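Local coordinates for protein TRAP dicarboxylate transporter-DctP subunit (Desulfovibrio salexigens, PDB 4N6D) that probably captures a small organic acid in the periplasm as the solute-binding component of a TRAP-type transport system, at residues L161-S172 / L182-M191. Sequence-based numbering, arbitrary orientation.
Sequences LDDLKGLEVRAS and LGATPVSMPM
Strands 168-170 and 185-187 are the two parallel strands of a beta-alpha-beta unit whose connection is helix 173-181; beyond the last bridge, R170 with V187, the R170 side chain binds the M189 carbonyl. The parallel register rests on four backbone bonds: T185 N to L167 O, V169 N to T185 O, V187 N to V169 O and A171 N to V187 O, all 2.8–3.0 Å long. E168, T185, R170 and V187 direct side chains to one face, and the carboxylate of E168 turns to a salt bridge with K204. V169 and P186 lie on the opposite face, where P186 packs on S176 and E180 of helix 173-181.

From the end of strand 168-170, the R170 side chain bends at chi2 (-99°) and presents its guanidinium side-on to M189 O. R170 NE (2.9 Å) and R170 NH2 (3.0 Å) both donate to M189 O, which lies 7° out of the guanidinium plane; the NE donor sits nearly on the line of the carbonyl bond. M191 SD lies over one guanidinium face, offset toward the rim, and M191 CE is 3.6 Å from R170 NH1.

At the other end, G166 N donates almost straight to G183 O (2.8 Å, 172°). G183 is the C' residue of the Schellman motif that ends helix 173-181, while L182 CD1 meets L164 CD1 at 4.0 Å. Parallel strands bridged by one helix in this manner are characteristic of the alpha/beta lobes of periplasmic solute-binding proteins.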
ATOM      1  N   LEU A 161      22.906  -9.143   5.686  1.00 16.70           N
ATOM      2  CA  LEU A 161      22.058 -10.320   5.621  1.00 15.81           C
ATOM      3  C   LEU A 161      22.366 -11.345   6.690  1.00 17.66           C
ATOM      4  O   LEU A 161      21.486 -12.107   7.087  1.00 15.63           O
ATOM      5  CB  LEU A 161      22.178 -10.970   4.250  1.00 24.12           C
ATOM      6  CG  LEU A 161      21.387 -10.259   3.174  1.00 20.49           C
ATOM      7  CD1 LEU A 161      21.659 -10.963   1.856  1.00 17.93           C
ATOM      8  CD2 LEU A 161      19.892 -10.245   3.476  1.00 23.97           C
ATOM      9  N   ASP A 162      23.611 -11.389   7.149  1.00 17.82           N
ATOM     10  CA  ASP A 162      23.964 -12.331   8.193  1.00 13.77           C
ATOM     11  C   ASP A 162      23.189 -12.003   9.467  1.00 19.12           C
ATOM     12  O   ASP A 162      22.807 -12.901  10.207  1.00 15.58           O
ATOM     13  CB  ASP A 162      25.470 -12.336   8.439  1.00 20.65           C
ATOM     14  CG  ASP A 162      25.906 -13.414   9.419  1.00 28.71           C
ATOM     15  OD1 ASP A 162      25.734 -14.614   9.107  1.00 27.03           O
ATOM     16  OD2 ASP A 162      26.440 -13.055  10.492  1.00 30.98           O
ATOM     17  N   ASP A 163      22.923 -10.720   9.685  1.00 17.47           N
ATOM     18  CA  ASP A 163      22.185 -10.279  10.874  1.00 16.50           C
ATOM     19  C   ASP A 163      20.727 -10.772  10.881  1.00 16.88           C
ATOM     20  O   ASP A 163      20.103 -10.812  11.944  1.00 18.15           O
ATOM     21  CB  ASP A 163      22.197  -8.758  10.979  1.00 13.82           C
ATOM     22  CG  ASP A 163      23.560  -8.200  11.299  1.00 18.14           C
ATOM     23  OD1 ASP A 163      24.367  -8.893  11.959  1.00 19.49           O
ATOM     24  OD2 ASP A 163      23.823  -7.038  10.900  1.00 18.53           O
ATOM     25  N   LEU A 164      20.197 -11.146   9.718  1.00 14.72           N
ATOM     26  CA  LEU A 164      18.826 -11.659   9.619  1.00 14.49           C
ATOM     27  C   LEU A 164      18.720 -13.155   9.891  1.00 17.14           C
ATOM     28  O   LEU A 164      17.622 -13.658  10.116  1.00 19.73           O
ATOM     29  CB  LEU A 164      18.218 -11.385   8.241  1.00 20.99           C
ATOM     30  CG  LEU A 164      17.691  -9.977   8.003  1.00 21.66           C
ATOM     31  CD1 LEU A 164      17.221  -9.844   6.588  1.00 15.82           C
ATOM     32  CD2 LEU A 164      16.562  -9.624   8.974  1.00 19.09           C
ATOM     33  N   LYS A 165      19.846 -13.866   9.873  1.00 19.58           N
ATOM     34  CA  LYS A 165      19.805 -15.315   9.995  1.00 23.37           C
ATOM     35  C   LYS A 165      19.207 -15.711  11.319  1.00 21.51           C
ATOM     36  O   LYS A 165      19.738 -15.382  12.375  1.00 23.89           O
ATOM     37  CB  LYS A 165      21.197 -15.937   9.875  1.00 29.11           C
ATOM     38  CG  LYS A 165      21.925 -15.625   8.569  1.00 38.84           C
ATOM     39  CD  LYS A 165      21.168 -16.099   7.338  1.00 38.54           C
ATOM     40  CE  LYS A 165      22.063 -16.048   6.103  1.00 39.75           C
ATOM     41  NZ  LYS A 165      21.296 -16.259   4.856  1.00 47.81           N
ATOM     42  N   GLY A 166      18.087 -16.418  11.263  1.00 19.94           N
ATOM     43  CA  GLY A 166      17.450 -16.919  12.464  1.00 22.02           C
ATOM     44  C   GLY A 166      16.758 -15.849  13.283  1.00 19.48           C
ATOM     45  O   GLY A 166      16.311 -16.119  14.397  1.00 19.97           O
ATOM     46  N   LEU A 167      16.637 -14.644  12.733  1.00 17.90           N
ATOM     47  CA  LEU A 167      16.053 -13.532  13.483  1.00 16.77           C
ATOM     48  C   LEU A 167      14.535 -13.615  13.465  1.00 19.06           C
ATOM     49  O   LEU A 167      13.936 -13.648  12.394  1.00 16.08           O
ATOM     50  CB  LEU A 167      16.474 -12.193  12.893  1.00 14.03           C
ATOM     51  CG  LEU A 167      16.114 -10.984  13.756  1.00 15.77           C
ATOM     52  CD1 LEU A 167      16.937 -10.956  15.023  1.00 19.90           C
ATOM     53  CD2 LEU A 167      16.333  -9.711  12.969  1.00 17.09           C
ATOM     54  N   GLU A 168      13.921 -13.626  14.650  1.00 18.38           N
ATOM     55  CA  GLU A 168      12.473 -13.674  14.754  1.00 17.56           C
ATOM     56  C   GLU A 168      11.851 -12.303  14.469  1.00 16.46           C
ATOM     57  O   GLU A 168      12.142 -11.327  15.160  1.00 16.98           O
ATOM     58  CB  GLU A 168      12.077 -14.155  16.152  1.00 16.95           C
ATOM     59  CG  GLU A 168      12.525 -15.569  16.472  1.00 21.36           C
ATOM     60  CD  GLU A 168      13.957 -15.681  17.020  1.00 29.61           C
ATOM     61  OE1 GLU A 168      14.687 -14.666  17.132  1.00 23.32           O
ATOM     62  OE2 GLU A 168      14.351 -16.824  17.334  1.00 32.83           O
ATOM     63  N   VAL A 169      11.020 -12.212  13.426  1.00 14.50           N
ATOM     64  CA  VAL A 169      10.435 -10.935  13.003  1.00 13.84           C
ATOM     65  C   VAL A 169       8.943 -11.096  12.718  1.00 18.14           C
ATOM     66  O   VAL A 169       8.523 -12.034  12.056  1.00 15.08           O
ATOM     67  CB  VAL A 169      11.107 -10.398  11.714  1.00 12.86           C
ATOM     68  CG1 VAL A 169      10.480  -9.084  11.274  1.00 13.77           C
ATOM     69  CG2 VAL A 169      12.629 -10.220  11.905  1.00 16.62           C
ATOM     70  N   ARG A 170       8.140 -10.197  13.256  1.00 14.07           N
ATOM     71  CA  ARG A 170       6.712 -10.231  13.044  1.00 16.56           C
ATOM     72  C   ARG A 170       6.407  -9.905  11.593  1.00 14.74           C
ATOM     73  O   ARG A 170       6.846  -8.878  11.052  1.00 16.43           O
ATOM     74  CB  ARG A 170       6.052  -9.216  13.961  1.00 14.97           C
ATOM     75  CG  ARG A 170       4.578  -9.400  14.119  1.00 24.49           C
ATOM     76  CD  ARG A 170       3.814  -8.463  13.235  1.00 25.20           C
ATOM     77  NE  ARG A 170       2.377  -8.588  13.481  1.00 27.66           N
ATOM     78  CZ  ARG A 170       1.445  -7.935  12.798  1.00 30.16           C
ATOM     79  NH1 ARG A 170       1.802  -7.097  11.836  1.00 30.54           N
ATOM     80  NH2 ARG A 170       0.162  -8.120  13.081  1.00 34.97           N
ATOM     81  N   ALA A 171       5.640 -10.779  10.960  1.00 13.51           N
ATOM     82  CA  ALA A 171       5.293 -10.623   9.567  1.00 13.59           C
ATOM     83  C   ALA A 171       4.155 -11.559   9.190  1.00 17.36           C
ATOM     84  O   ALA A 171       3.851 -12.511   9.902  1.00 23.58           O
ATOM     85  CB  ALA A 171       6.496 -10.935   8.709  1.00 12.25           C
ATOM     86  N   SER A 172       3.555 -11.299   8.035  1.00 16.08           N
ATOM     87  CA  SER A 172       2.539 -12.168   7.503  1.00 14.94           C
ATOM     88  C   SER A 172       2.631 -12.124   5.986  1.00 13.18           C
ATOM     89  O   SER A 172       3.420 -11.355   5.431  1.00 14.73           O
ATOM     90  CB  SER A 172       1.153 -11.690   7.926  1.00 22.72           C
ATOM     91  OG  SER A 172       0.831 -10.480   7.260  1.00 26.75           O
ATOM     92  N   LEU A 182      15.189 -15.267   3.167  1.00 18.05           N
ATOM     93  CA  LEU A 182      16.428 -14.633   3.638  1.00 15.12           C
ATOM     94  C   LEU A 182      17.001 -15.327   4.873  1.00 20.24           C
ATOM     95  O   LEU A 182      17.970 -14.860   5.465  1.00 22.11           O
ATOM     96  CB  LEU A 182      16.175 -13.162   3.950  1.00 14.43           C
ATOM     97  CG  LEU A 182      15.687 -12.328   2.766  1.00 17.38           C
ATOM     98  CD1 LEU A 182      15.509 -10.898   3.183  1.00 14.53           C
ATOM     99  CD2 LEU A 182      16.648 -12.425   1.587  1.00 15.66           C
ATOM    100  N   GLY A 183      16.412 -16.448   5.269  1.00 16.60           N
ATOM    101  CA  GLY A 183      16.941 -17.210   6.378  1.00 16.17           C
ATOM    102  C   GLY A 183      16.506 -16.724   7.748  1.00 19.42           C
ATOM    103  O   GLY A 183      17.040 -17.177   8.761  1.00 17.59           O
ATOM    104  N   ALA A 184      15.530 -15.822   7.777  1.00 19.83           N
ATOM    105  CA  ALA A 184      15.007 -15.275   9.029  1.00 19.44           C
ATOM    106  C   ALA A 184      13.828 -16.115   9.483  1.00 16.64           C
ATOM    107  O   ALA A 184      13.426 -17.044   8.786  1.00 21.32           O
ATOM    108  CB  ALA A 184      14.571 -13.821   8.822  1.00 12.61           C
ATOM    109  N   THR A 185      13.246 -15.771  10.627  1.00 15.89           N
ATOM    110  CA  THR A 185      12.155 -16.564  11.201  1.00 17.46           C
ATOM    111  C   THR A 185      10.904 -15.712  11.350  1.00 17.14           C
ATOM    112  O   THR A 185      10.733 -15.025  12.363  1.00 16.40           O
ATOM    113  CB  THR A 185      12.571 -17.148  12.560  1.00 19.53           C
ATOM    114  OG1 THR A 185      13.786 -17.876  12.394  1.00 20.63           O
ATOM    115  CG2 THR A 185      11.505 -18.084  13.118  1.00 22.63           C
ATOM    116  N   PRO A 186      10.023 -15.733  10.331  1.00 15.66           N
ATOM    117  CA  PRO A 186       8.808 -14.924  10.412  1.00 14.22           C
ATOM    118  C   PRO A 186       7.865 -15.490  11.451  1.00 16.71           C
ATOM    119  O   PRO A 186       7.711 -16.707  11.561  1.00 19.04           O
ATOM    120  CB  PRO A 186       8.199 -15.038   9.012  1.00 15.43           C
ATOM    121  CG  PRO A 186       8.755 -16.280   8.444  1.00 15.52           C
ATOM    122  CD  PRO A 186      10.096 -16.502   9.078  1.00 16.95           C
ATOM    123  N   VAL A 187       7.254 -14.607  12.232  1.00 17.93           N
ATOM    124  CA  VAL A 187       6.304 -15.028  13.244  1.00 19.17           C
ATOM    125  C   VAL A 187       5.026 -14.235  13.041  1.00 22.37           C
ATOM    126  O   VAL A 187       5.070 -13.021  12.908  1.00 16.68           O
ATOM    127  CB  VAL A 187       6.829 -14.750  14.664  1.00 21.93           C
ATOM    128  CG1 VAL A 187       5.819 -15.203  15.714  1.00 25.93           C
ATOM    129  CG2 VAL A 187       8.173 -15.438  14.888  1.00 22.84           C
ATOM    130  N   SER A 188       3.886 -14.908  13.007  1.00 32.15           N
ATOM    131  CA  SER A 188       2.614 -14.191  12.940  1.00 33.66           C
ATOM    132  C   SER A 188       2.066 -13.987  14.342  1.00 33.77           C
ATOM    133  O   SER A 188       2.099 -14.890  15.180  1.00 34.69           O
ATOM    134  CB  SER A 188       1.601 -14.923  12.060  1.00 43.40           C
ATOM    135  OG  SER A 188       1.934 -14.758  10.680  1.00 43.16           O
ATOM    136  N   MET A 189       1.591 -12.783  14.612  1.00 23.90           N
ATOM    137  CA  MET A 189       0.975 -12.506  15.897  1.00 27.97           C
ATOM    138  C   MET A 189       0.310 -11.162  15.820  1.00 29.77           C
ATOM    139  O   MET A 189       0.705 -10.325  15.007  1.00 31.61           O
ATOM    140  CB  MET A 189       2.028 -12.482  16.991  1.00 28.90           C
ATOM    141  CG  MET A 189       3.029 -11.341  16.851  1.00 26.28           C
ATOM    142  SD  MET A 189       3.978 -11.171  18.392  1.00 43.48           S
ATOM    143  CE  MET A 189       4.350 -12.886  18.773  1.00 49.00           C
ATOM    144  N   PRO A 190      -0.691 -10.938  16.679  1.00 29.70           N
ATOM    145  CA  PRO A 190      -1.452  -9.692  16.597  1.00 28.17           C
ATOM    146  C   PRO A 190      -0.601  -8.478  16.932  1.00 30.26           C
ATOM    147  O   PRO A 190       0.241  -8.537  17.833  1.00 33.50           O
ATOM    148  CB  PRO A 190      -2.548  -9.883  17.641  1.00 31.82           C
ATOM    149  CG  PRO A 190      -2.693 -11.362  17.778  1.00 35.58           C
ATOM    150  CD  PRO A 190      -1.323 -11.920  17.580  1.00 35.19           C
ATOM    151  N   MET A 191      -0.826  -7.389  16.210  1.00 32.78           N
ATOM    152  CA  MET A 191      -0.079  -6.163  16.436  1.00 36.27           C
ATOM    153  C   MET A 191      -0.107  -5.824  17.936  1.00 33.87           C
ATOM    154  O   MET A 191       0.909  -5.399  18.507  1.00 38.00           O
ATOM    155  CB  MET A 191      -0.668  -5.033  15.583  1.00 31.52           C
ATOM    156  CG  MET A 191       0.204  -3.788  15.472  1.00 32.41           C
ATOM    157  SD  MET A 191       1.789  -4.072  14.656  1.00 36.86           S
ATOM    158  CE  MET A 191       1.458  -3.708  12.931  1.00 26.77           C
TER
HETATM  159  O   HOH W   1      20.408 -14.367   3.150  1.00 20.55           O
HETATM  160  O   HOH W   2      15.213 -18.755  14.477  1.00 32.19           O
HETATM  161  O   HOH W   3       1.478 -11.372  12.003  1.00 37.83           O